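Local coordinates for protein C-glycoside 3-oxidase (PDB 7DVE) that oxidises the C3 hydroxyl of the sugar in C-glycosides such as isoorientin and mangiferin, using bound FAD and molecular oxygen, at residues N296-I301 with S442-G447; C373-Q378 with Y402-R407; R194-P199 with V330-F335. One frame throughout, in Å; residues are numbered along the deposited sequence.

Read together, the three contacts illustrate how the chemistry of a contact changes with its place in the fold. Interaction 1 is wholly buried beside the flavin and relies on neutral hydrogen bonds, one carboxylate and a trapped water. Interaction 2, nearer the surface, adds salt bridges that tie a loop to the start of helix 406-424. The two touch: Y402 OH meets the backbone N of D297, and A299 pairs with C373 through the backbone. Interaction 3, partly buried, joins two neighbouring strands by main-chain bonds and packing round a tryptophan. It touches neither of the others, yet its strands belong to the same antiparallel sheet as strand 300-307 of interaction 1.

Interaction 1: N296-I301 with S442-G447; sequences NDQAQI and SLHYQG. With FAD (flavin-adenine dinucleotide), chain C.
N296 and Q446 form a single antiparallel bridge of the hydrogen-bonded kind, N296 N giving to Q446 O and Q446 N giving to N296 O, both at 3.0 Å. Their side chains cross at about a right angle, the amide planes turned 60° apart, and Q446 NE2 adds a weak bond to N296 OD1; the other end of the asparagine amide, ND2, is taken by the carbonyl of Y294.

The second group of bonds gathers round a serine and a water. S442 OG gives its proton to D297 OD1 at 2.6 Å, coming from above the carboxylate plane, and accepts from H444 N at 3.2 Å, which makes an ST turn. The water donates to D297 OD2 and Q298 O and accepts from S442 N, so both carboxylate oxygens are engaged; OD2 also receives the amide of G440. D297 lies alongside Y445, its CG swung opposite the backbone N (chi1 168°), and Y445 CE1, at the ring edge, is 3.5 Å from D297 OD1.

The imidazole adds a further bond. H444 ND1 donates to Q298 OE1 at 2.7 Å, nearly straight (167°); OE1 lies in the ring plane, while the donor comes from above the glutamine's carbonyl plane. C487 O and T485 OG1 hold Q298 NE2, fixing which way the amide faces. Replacing H444 by an alanine removes the imidazole, which would probably leave Q298 OE1 without its donor and open a gap beside the flavin.

H444 is the probable proton acceptor of this GMC oxidoreductase, and its NE2 lies 3.8 Å from FAD N1. The ND1 bond to a braced glutamine probably fixes the ring's rotation, while the backbone N bond to S442 OG steadies the main chain, leaving NE2 as the nitrogen turned to the isoalloxazine.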
loop_
_atom_site.group_PDB
_atom_site.type_symbol
_atom_site.label_atom_id
_atom_site.label_comp_id
_atom_site.label_asym_id
_atom_site.label_seq_id
_atom_site.Cartn_x
_atom_site.Cartn_y
_atom_site.Cartn_z
ATOM N N ASN A 296 -1.818 8.395 -10.125
ATOM C CA ASN A 296 -0.415 8.776 -10.022
ATOM C C ASN A 296 0.415 7.705 -9.328
ATOM O O ASN A 296 0.038 7.179 -8.272
ATOM C CB ASN A 296 -0.239 10.137 -9.324
ATOM C CG ASN A 296 -0.876 10.196 -7.923
ATOM O OD1 ASN A 296 -0.171 10.255 -6.900
ATOM N ND2 ASN A 296 -2.218 10.245 -7.884
ATOM N N ASP A 297 1.536 7.386 -9.957
ATOM C CA ASP A 297 2.604 6.556 -9.423
ATOM C C ASP A 297 3.730 7.474 -8.941
ATOM O O ASP A 297 3.793 8.650 -9.310
ATOM C CB ASP A 297 3.062 5.570 -10.512
ATOM C CG ASP A 297 4.355 4.845 -10.194
ATOM O OD1 ASP A 297 4.348 3.949 -9.318
ATOM O OD2 ASP A 297 5.371 5.112 -10.886
ATOM N N GLN A 298 4.596 6.943 -8.079
ATOM C CA GLN A 298 5.733 7.695 -7.539
ATOM C C GLN A 298 7.009 7.194 -8.214
ATOM O O GLN A 298 7.519 6.119 -7.869
ATOM C CB GLN A 298 5.827 7.551 -6.017
ATOM C CG GLN A 298 4.678 8.180 -5.195
ATOM C CD GLN A 298 4.723 7.716 -3.729
ATOM O OE1 GLN A 298 5.556 6.882 -3.379
ATOM N NE2 GLN A 298 3.833 8.245 -2.881
ATOM N N ALA A 299 7.530 7.967 -9.171
ATOM C CA ALA A 299 8.791 7.600 -9.819
ATOM C C ALA A 299 9.853 7.311 -8.760
ATOM O O ALA A 299 10.006 8.066 -7.796
ATOM C CB ALA A 299 9.250 8.717 -10.760
ATOM N N GLN A 300 10.566 6.192 -8.927
ATOM C CA GLN A 300 11.457 5.659 -7.902
ATOM C C GLN A 300 12.879 5.593 -8.440
ATOM O O GLN A 300 13.113 5.057 -9.537
ATOM C CB GLN A 300 10.997 4.272 -7.462
ATOM C CG GLN A 300 11.914 3.598 -6.438
ATOM C CD GLN A 300 11.411 2.235 -5.962
ATOM O OE1 GLN A 300 10.624 1.554 -6.632
ATOM N NE2 GLN A 300 11.881 1.831 -4.811
ATOM N N ILE A 301 13.816 6.152 -7.680
ATOM C CA ILE A 301 15.235 6.177 -8.024
ATOM C C ILE A 301 15.960 5.407 -6.930
ATOM O O ILE A 301 15.724 5.650 -5.745
ATOM C CB ILE A 301 15.783 7.616 -8.134
ATOM C CG1 ILE A 301 15.063 8.411 -9.237
ATOM C CG2 ILE A 301 17.288 7.587 -8.436
ATOM C CD1 ILE A 301 13.906 9.290 -8.776
ATOM N N SER A 442 7.071 1.767 -7.980
ATOM C CA SER A 442 6.880 2.143 -6.580
ATOM C C SER A 442 5.754 1.361 -5.909
ATOM O O SER A 442 5.730 1.280 -4.681
ATOM C CB SER A 442 6.595 3.654 -6.450
ATOM O OG SER A 442 5.269 3.977 -6.838
ATOM N N LEU A 443 4.838 0.781 -6.690
ATOM C CA LEU A 443 3.634 0.112 -6.200
ATOM C C LEU A 443 2.780 1.017 -5.332
ATOM O O LEU A 443 1.953 0.524 -4.568
ATOM C CB LEU A 443 3.958 -1.162 -5.435
ATOM C CG LEU A 443 5.038 -2.046 -6.049
ATOM C CD1 LEU A 443 5.633 -2.887 -4.939
ATOM C CD2 LEU A 443 4.467 -2.903 -7.157
ATOM N N HIS A 444 2.969 2.330 -5.437
ATOM C CA HIS A 444 2.167 3.338 -4.743
ATOM C C HIS A 444 1.312 4.044 -5.792
ATOM O O HIS A 444 1.774 4.974 -6.460
ATOM C CB HIS A 444 3.068 4.331 -4.011
ATOM C CG HIS A 444 4.065 3.691 -3.104
ATOM N ND1 HIS A 444 5.129 4.384 -2.568
ATOM C CD2 HIS A 444 4.130 2.439 -2.583
ATOM C CE1 HIS A 444 5.828 3.577 -1.786
ATOM N NE2 HIS A 444 5.238 2.397 -1.769
ATOM N N TYR A 445 0.076 3.594 -5.956
ATOM C CA TYR A 445 -0.830 4.165 -6.950
ATOM C C TYR A 445 -1.954 4.896 -6.208
ATOM O O TYR A 445 -2.711 4.283 -5.445
ATOM C CB TYR A 445 -1.374 3.089 -7.899
ATOM C CG TYR A 445 -0.331 2.059 -8.358
ATOM C CD1 TYR A 445 0.978 2.432 -8.698
ATOM C CD2 TYR A 445 -0.661 0.718 -8.452
ATOM C CE1 TYR A 445 1.926 1.479 -9.093
ATOM C CE2 TYR A 445 0.264 -0.227 -8.842
ATOM C CZ TYR A 445 1.554 0.142 -9.155
ATOM O OH TYR A 445 2.447 -0.850 -9.540
ATOM N N GLN A 446 -2.048 6.203 -6.423
ATOM C CA GLN A 446 -2.990 7.044 -5.722
ATOM C C GLN A 446 -3.970 7.666 -6.708
ATOM O O GLN A 446 -3.787 7.618 -7.930
ATOM C CB GLN A 446 -2.261 8.152 -4.943
ATOM C CG GLN A 446 -1.398 7.672 -3.746
ATOM C CD GLN A 446 -0.140 6.930 -4.168
ATOM O OE1 GLN A 446 0.186 5.888 -3.597
ATOM N NE2 GLN A 446 0.586 7.468 -5.161
ATOM N N GLY A 447 -5.031 8.260 -6.148
ATOM C CA GLY A 447 -5.786 9.280 -6.839
ATOM C C GLY A 447 -6.951 8.804 -7.676
ATOM O O GLY A 447 -7.775 9.624 -8.049
HETATM P PA FAD C . -4.071 -4.234 -1.460
HETATM O O1A FAD C . -3.768 -4.489 -2.889
HETATM O O2A FAD C . -2.969 -4.299 -0.472
HETATM O O5B FAD C . -5.233 -5.307 -1.145
HETATM C C5B FAD C . -6.405 -5.324 -1.965
HETATM C C4B FAD C . -7.009 -6.706 -1.968
HETATM O O4B FAD C . -8.225 -6.596 -2.765
HETATM C C3B FAD C . -6.108 -7.705 -2.723
HETATM O O3B FAD C . -5.893 -8.848 -1.872
HETATM C C2B FAD C . -6.997 -8.075 -3.919
HETATM O O2B FAD C . -6.855 -9.450 -4.284
HETATM C C1B FAD C . -8.395 -7.868 -3.373
HETATM N N9A FAD C . -9.395 -7.728 -4.493
HETATM C C8A FAD C . -9.208 -6.857 -5.498
HETATM N N7A FAD C . -10.251 -6.942 -6.332
HETATM C C5A FAD C . -11.087 -7.868 -5.858
HETATM C C6A FAD C . -12.269 -8.307 -6.312
HETATM N N6A FAD C . -12.709 -7.754 -7.442
HETATM N N1A FAD C . -12.983 -9.253 -5.671
HETATM C C2A FAD C . -12.456 -9.784 -4.492
HETATM N N3A FAD C . -11.220 -9.299 -4.025
HETATM C C4A FAD C . -10.562 -8.353 -4.716
HETATM N N1 FAD C . 3.643 0.447 1.047
HETATM C C2 FAD C . 4.041 1.329 2.036
HETATM O O2 FAD C . 3.224 2.150 2.436
HETATM N N3 FAD C . 5.350 1.280 2.544
HETATM C C4 FAD C . 6.250 0.295 2.081
HETATM O O4 FAD C . 7.391 0.247 2.553
HETATM C C4X FAD C . 5.833 -0.584 1.087
HETATM N N5 FAD C . 6.662 -1.516 0.555
HETATM C C5X FAD C . 6.168 -2.443 -0.316
HETATM C C6 FAD C . 6.972 -3.505 -0.772
HETATM C C7 FAD C . 6.479 -4.495 -1.614
HETATM C C7M FAD C . 7.388 -5.656 -2.090
HETATM C C8 FAD C . 5.147 -4.434 -2.029
HETATM C C8M FAD C . 4.589 -5.523 -2.965
HETATM C C9 FAD C . 4.339 -3.377 -1.589
HETATM C C9A FAD C . 4.840 -2.373 -0.739
HETATM N N10 FAD C . 4.070 -1.341 -0.327
HETATM C C10 FAD C . 4.528 -0.490 0.593
HETATM C "C1'" FAD C . 2.686 -1.111 -0.832
HETATM C "C2'" FAD C . 1.564 -1.646 0.067
HETATM O "O2'" FAD C . 1.629 -3.082 0.065
HETATM C "C3'" FAD C . 0.174 -1.120 -0.424
HETATM O "O3'" FAD C . 0.148 0.313 -0.364
HETATM C "C4'" FAD C . -0.957 -1.605 0.485
HETATM O "O4'" FAD C . -0.957 -3.024 0.528
HETATM C "C5'" FAD C . -2.329 -1.119 -0.055
HETATM O "O5'" FAD C . -3.405 -1.753 0.667
HETATM P P FAD C . -4.896 -1.946 0.068
HETATM O O1P FAD C . -5.729 -2.839 0.918
HETATM O O2P FAD C . -5.371 -0.579 -0.231
HETATM O O3P FAD C . -4.791 -2.806 -1.299
HETATM O O HOH W 1 7.579 4.130 -9.874
#

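Interaction 2: C373-Q378 with Y402-R407; sequences CAKDLQ and YTLSDR
D376 and R407 bring the two backbones closest, with CA atoms 6.7 Å apart, where the part 375-378 runs at 114° to 402-407. From there D376 sends its carboxylate to the beginning of the helix. R407 grips it side-on with two nitrogens: NE reaches OD2 of D376 at 3.0 Å and NH2 reaches D376 OD1 at 3.2 Å. Both oxygens lie in the guanidinium plane, yet the nitrogens meet them from above the carboxylate plane, the two groups being turned 63° apart. S405 OG donates to D376 OD2 at 2.7 Å from the opposite face, so this oxygen is held between two donors. S405 is the N-cap residue, and the same hydroxyl accepts a weak capping bond from R407 N. One aspartate thus binds both the cap and a side chain of the first turn, and its negative charge probably also interacts favourably with the helix dipole.

K375 works in a more sheltered place. Bends at chi2 and chi4 fold the chain past the phenol of Y402, where K375 CD comes within 3.3 Å of Y402 OH, and carry NZ to backbone oxygens from both segments. NZ donates to T403 O at 2.9 Å, in the carbonyl plane, and to the lysine's own neighbour, D376 O. Salt bridges to D381 and D408 probably offset its charge in this buried setting.

D408, one residue into the helix beyond R407, also receives the backbone amides of D376 and S405, thereby drawing both segments together. The contact therefore fastens the loop leaving strand 366-373 to the first turn of helix 406-424, while Y402, following strand 396-401, reaches inward to the backbone N of D297.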
loop_
_atom_site.group_PDB
_atom_site.type_symbol
_atom_site.label_atom_id
_atom_site.label_comp_id
_atom_site.label_asym_id
_atom_site.label_seq_id
_atom_site.Cartn_x
_atom_site.Cartn_y
_atom_site.Cartn_z
ATOM N N CYS A 373 9.501 10.441 -6.019
ATOM C CA CYS A 373 9.011 11.729 -6.482
ATOM C C CYS A 373 7.497 11.829 -6.351
ATOM O O CYS A 373 6.781 10.823 -6.420
ATOM C CB CYS A 373 9.394 11.945 -7.942
ATOM S SG CYS A 373 11.144 12.034 -8.163
ATOM N N ALA A 374 7.023 13.064 -6.166
ATOM C CA ALA A 374 5.609 13.379 -6.298
ATOM C C ALA A 374 5.266 13.599 -7.772
ATOM O O ALA A 374 6.062 14.156 -8.531
ATOM C CB ALA A 374 5.269 14.631 -5.492
ATOM N N LYS A 375 4.083 13.144 -8.176
ATOM C CA LYS A 375 3.662 13.246 -9.563
ATOM C C LYS A 375 3.022 14.606 -9.831
ATOM O O LYS A 375 2.327 15.163 -8.976
ATOM C CB LYS A 375 2.665 12.137 -9.900
ATOM C CG LYS A 375 2.277 12.059 -11.398
ATOM C CD LYS A 375 3.464 11.869 -12.345
ATOM C CE LYS A 375 3.003 11.630 -13.810
ATOM N NZ LYS A 375 2.351 12.823 -14.481
ATOM N N ASP A 376 3.301 15.157 -11.008
ATOM C CA ASP A 376 2.504 16.244 -11.559
ATOM C C ASP A 376 1.152 15.670 -11.963
ATOM O O ASP A 376 1.043 14.987 -12.989
ATOM C CB ASP A 376 3.229 16.853 -12.757
ATOM C CG ASP A 376 2.443 17.980 -13.424
ATOM O OD1 ASP A 376 1.242 18.149 -13.137
ATOM O OD2 ASP A 376 3.043 18.708 -14.237
ATOM N N LEU A 377 0.121 15.940 -11.173
ATOM C CA LEU A 377 -1.169 15.300 -11.400
ATOM C C LEU A 377 -1.822 15.790 -12.688
ATOM O O LEU A 377 -1.781 16.978 -13.021
ATOM C CB LEU A 377 -2.090 15.541 -10.207
ATOM C CG LEU A 377 -1.525 15.028 -8.871
ATOM C CD1 LEU A 377 -2.524 15.243 -7.774
ATOM C CD2 LEU A 377 -1.183 13.581 -8.964
ATOM N N GLN A 378 -2.422 14.858 -13.421
ATOM C CA GLN A 378 -3.030 15.144 -14.710
ATOM C C GLN A 378 -4.373 14.440 -14.801
ATOM O O GLN A 378 -4.537 13.332 -14.287
ATOM C CB GLN A 378 -2.121 14.703 -15.862
ATOM C CG GLN A 378 -0.817 15.481 -15.942
ATOM C CD GLN A 378 0.129 14.949 -17.007
ATOM O OE1 GLN A 378 0.465 13.763 -17.032
ATOM N NE2 GLN A 378 0.574 15.831 -17.879
ATOM N N TYR A 402 -0.720 7.263 -19.200
ATOM C CA TYR A 402 0.219 7.837 -18.250
ATOM C C TYR A 402 1.333 8.552 -18.993
ATOM O O TYR A 402 2.019 7.953 -19.828
ATOM C CB TYR A 402 0.793 6.762 -17.357
ATOM C CG TYR A 402 1.304 7.263 -16.035
ATOM C CD1 TYR A 402 0.423 7.608 -15.006
ATOM C CD2 TYR A 402 2.671 7.386 -15.804
ATOM C CE1 TYR A 402 0.898 8.056 -13.788
ATOM C CE2 TYR A 402 3.148 7.843 -14.600
ATOM C CZ TYR A 402 2.265 8.168 -13.590
ATOM O OH TYR A 402 2.759 8.613 -12.380
ATOM N N THR A 403 1.522 9.821 -18.664
ATOM C CA THR A 403 2.522 10.658 -19.298
ATOM C C THR A 403 3.297 11.401 -18.215
ATOM O O THR A 403 2.726 11.849 -17.218
ATOM C CB THR A 403 1.876 11.644 -20.316
ATOM O OG1 THR A 403 0.800 12.396 -19.701
ATOM C CG2 THR A 403 1.331 10.877 -21.523
ATOM N N LEU A 404 4.608 11.477 -18.406
ATOM C CA LEU A 404 5.479 12.330 -17.616
ATOM C C LEU A 404 5.484 13.727 -18.220
ATOM O O LEU A 404 5.805 13.895 -19.400
ATOM C CB LEU A 404 6.894 11.751 -17.595
ATOM C CG LEU A 404 7.080 10.398 -16.889
ATOM C CD1 LEU A 404 8.542 10.125 -16.545
ATOM C CD2 LEU A 404 6.206 10.300 -15.658
ATOM N N SER A 405 5.118 14.727 -17.423
ATOM C CA SER A 405 5.268 16.102 -17.868
ATOM C C SER A 405 6.719 16.546 -17.677
ATOM O O SER A 405 7.534 15.850 -17.059
ATOM C CB SER A 405 4.308 17.023 -17.110
ATOM O OG SER A 405 4.747 17.225 -15.776
ATOM N N ASP A 406 7.039 17.723 -18.227
ATOM C CA ASP A 406 8.367 18.302 -18.052
ATOM C C ASP A 406 8.685 18.552 -16.585
ATOM O O ASP A 406 9.849 18.447 -16.167
ATOM C CB ASP A 406 8.448 19.600 -18.827
ATOM C CG ASP A 406 7.842 19.473 -20.205
ATOM O OD1 ASP A 406 6.591 19.307 -20.269
ATOM O OD2 ASP A 406 8.590 19.523 -21.206
ATOM N N ARG A 407 7.667 18.869 -15.781
ATOM C CA ARG A 407 7.897 19.022 -14.352
ATOM C C ARG A 407 8.278 17.688 -13.729
ATOM O O ARG A 407 9.133 17.636 -12.835
ATOM C CB ARG A 407 6.658 19.645 -13.682
ATOM C CG ARG A 407 6.281 21.032 -14.254
ATOM C CD ARG A 407 5.355 21.891 -13.338
ATOM N NE ARG A 407 4.056 21.268 -13.089
ATOM C CZ ARG A 407 3.075 21.794 -12.359
ATOM N NH1 ARG A 407 3.182 23.002 -11.808
ATOM N NH2 ARG A 407 1.957 21.091 -12.173
#

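Interaction 3: R194-P199 with V330-F335; sequences RVQRMP and VTWVPF
W332 N donates to Q196 O at 2.9 Å, an almost straight bond (173°) that enters nearly along the C=O axis. The return bond, Q196 N to W332 O, is longer, and completes an antiparallel hydrogen-bonded pair. R197 and T331 form the adjacent non-hydrogen-bonded pair, and beyond it M198 N reaches V330 O at 3.0 Å, approaching from above the carbonyl plane.

Side chains then collect about the indole of W332. Q196 lies alongside it: CG sits between the backbone N and carbonyl carbon (chi1 49°), bringing OE1 to 3.6 Å from W332 CZ3, while NE2 turns back to bond to R194 O at 3.1 Å. That bond fixes the rotation of the amide. In a Met-aromatic contact, M198 SD lies obliquely, 4.3 Å from the centre of the five-membered ring, and W332 CB is nearer still. P199 CD meets W332 CE3 at 3.5 Å.

Strands 196-204 and 330-333 are neighbours in an antiparallel sheet, consistent with the large antiparallel sheet of the substrate-binding domain in GMC oxidoreductases; strand 341-347 pairs with the other edge of 330-333, and its H342 meets the indole.

T331 and V195 pack together, CG2 of T331 touching CG1 of V195 at 3.5 Å, and both side chains also lean on helix 176-183. R197 diverges from T331 and forms a salt bridge with D169. At the other end of the pairing, V330 CG1 packs 3.4 Å from M198 CB, and the methionine side chain also lies near A131, an FAD-binding residue.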
loop_
_atom_site.group_PDB
_atom_site.type_symbol
_atom_site.label_atom_id
_atom_site.label_comp_id
_atom_site.label_asym_id
_atom_site.label_seq_id
_atom_site.Cartn_x
_atom_site.Cartn_y
_atom_site.Cartn_z
ATOM N N ARG A 194 13.937 16.368 9.897
ATOM C CA ARG A 194 15.315 15.917 9.943
ATOM C C ARG A 194 15.397 14.404 9.751
ATOM O O ARG A 194 14.404 13.677 9.817
ATOM C CB ARG A 194 15.983 16.352 11.244
ATOM C CG ARG A 194 16.532 17.773 11.171
ATOM C CD ARG A 194 17.132 18.239 12.481
ATOM N NE ARG A 194 16.165 18.243 13.572
ATOM C CZ ARG A 194 15.767 19.330 14.214
ATOM N NH1 ARG A 194 16.222 20.532 13.890
ATOM N NH2 ARG A 194 14.885 19.212 15.200
ATOM N N VAL A 195 16.609 13.943 9.445
ATOM C CA VAL A 195 16.862 12.519 9.314
ATOM C C VAL A 195 16.508 11.812 10.622
ATOM O O VAL A 195 16.816 12.300 11.713
ATOM C CB VAL A 195 18.327 12.309 8.911
ATOM C CG1 VAL A 195 18.624 10.834 8.777
ATOM C CG2 VAL A 195 18.605 13.019 7.588
ATOM N N GLN A 196 15.813 10.684 10.519
ATOM C CA GLN A 196 15.255 10.022 11.695
ATOM C C GLN A 196 14.989 8.564 11.344
ATOM O O GLN A 196 15.163 8.147 10.193
ATOM C CB GLN A 196 13.974 10.724 12.171
ATOM C CG GLN A 196 12.925 10.996 11.060
ATOM C CD GLN A 196 11.767 11.822 11.578
ATOM O OE1 GLN A 196 10.927 11.322 12.334
ATOM N NE2 GLN A 196 11.736 13.103 11.218
ATOM N N ARG A 197 14.566 7.782 12.347
ATOM C CA ARG A 197 14.232 6.388 12.082
ATOM C C ARG A 197 12.983 6.308 11.226
ATOM O O ARG A 197 12.083 7.140 11.346
ATOM C CB ARG A 197 13.999 5.611 13.376
ATOM C CG ARG A 197 15.136 5.647 14.358
ATOM C CD ARG A 197 14.571 5.798 15.768
ATOM N NE ARG A 197 15.507 5.335 16.775
ATOM C CZ ARG A 197 16.280 6.166 17.459
ATOM N NH1 ARG A 197 16.292 7.466 17.193
ATOM N NH2 ARG A 197 17.042 5.690 18.447
ATOM N N MET A 198 12.927 5.330 10.345
ATOM C CA MET A 198 11.688 5.136 9.622
ATOM C C MET A 198 10.658 4.525 10.568
ATOM O O MET A 198 10.965 3.555 11.264
ATOM C CB MET A 198 11.870 4.234 8.407
ATOM C CG MET A 198 10.567 4.072 7.635
ATOM S SD MET A 198 10.101 5.591 6.788
ATOM C CE MET A 198 11.227 5.543 5.380
ATOM N N PRO A 199 9.444 5.056 10.646
ATOM C CA PRO A 199 8.390 4.328 11.374
ATOM C C PRO A 199 7.946 3.130 10.555
ATOM O O PRO A 199 7.654 3.259 9.364
ATOM C CB PRO A 199 7.270 5.363 11.549
ATOM C CG PRO A 199 7.835 6.687 11.122
ATOM C CD PRO A 199 9.085 6.451 10.333
ATOM N N VAL A 330 16.156 0.859 8.865
ATOM C CA VAL A 330 15.576 1.732 7.850
ATOM C C VAL A 330 15.588 3.151 8.409
ATOM O O VAL A 330 15.074 3.395 9.507
ATOM C CB VAL A 330 14.136 1.309 7.465
ATOM C CG1 VAL A 330 13.611 2.134 6.299
ATOM C CG2 VAL A 330 14.066 -0.180 7.112
ATOM N N THR A 331 16.198 4.066 7.670
ATOM C CA THR A 331 16.198 5.488 7.959
ATOM C C THR A 331 15.330 6.239 6.951
ATOM O O THR A 331 15.275 5.897 5.757
ATOM C CB THR A 331 17.615 6.063 7.918
ATOM O OG1 THR A 331 18.446 5.367 8.835
ATOM C CG2 THR A 331 17.621 7.543 8.272
ATOM N N TRP A 332 14.715 7.305 7.453
ATOM C CA TRP A 332 13.747 8.126 6.754
ATOM C C TRP A 332 14.346 9.506 6.513
ATOM O O TRP A 332 14.796 10.158 7.459
ATOM C CB TRP A 332 12.482 8.226 7.601
ATOM C CG TRP A 332 11.414 9.126 7.081
ATOM C CD1 TRP A 332 11.242 9.544 5.791
ATOM C CD2 TRP A 332 10.339 9.700 7.841
ATOM N NE1 TRP A 332 10.133 10.343 5.704
ATOM C CE2 TRP A 332 9.564 10.462 6.947
ATOM C CE3 TRP A 332 9.968 9.646 9.194
ATOM C CZ2 TRP A 332 8.429 11.159 7.350
ATOM C CZ3 TRP A 332 8.850 10.336 9.604
ATOM C CH2 TRP A 332 8.091 11.092 8.685
ATOM N N VAL A 333 14.367 9.939 5.253
ATOM C CA VAL A 333 14.783 11.285 4.873
ATOM C C VAL A 333 13.530 12.000 4.388
ATOM O O VAL A 333 13.109 11.806 3.235
ATOM C CB VAL A 333 15.871 11.275 3.790
ATOM C CG1 VAL A 333 16.463 12.690 3.640
ATOM C CG2 VAL A 333 16.946 10.233 4.110
ATOM N N PRO A 334 12.911 12.828 5.230
ATOM C CA PRO A 334 11.541 13.281 4.957
ATOM C C PRO A 334 11.422 14.247 3.791
ATOM O O PRO A 334 12.308 15.059 3.519
ATOM C CB PRO A 334 11.125 13.959 6.268
ATOM C CG PRO A 334 11.985 13.282 7.309
ATOM C CD PRO A 334 13.303 13.026 6.636
ATOM N N PHE A 335 10.293 14.105 3.093
ATOM C CA PHE A 335 9.799 15.079 2.128
ATOM C C PHE A 335 9.614 16.464 2.757
ATOM O O PHE A 335 9.074 16.594 3.859
ATOM C CB PHE A 335 8.460 14.564 1.578
ATOM C CG PHE A 335 7.776 15.500 0.613
ATOM C CD1 PHE A 335 7.023 16.594 1.075
ATOM C CD2 PHE A 335 7.860 15.277 -0.764
ATOM C CE1 PHE A 335 6.391 17.446 0.178
ATOM C CE2 PHE A 335 7.216 16.123 -1.661
ATOM C CZ PHE A 335 6.485 17.214 -1.192
#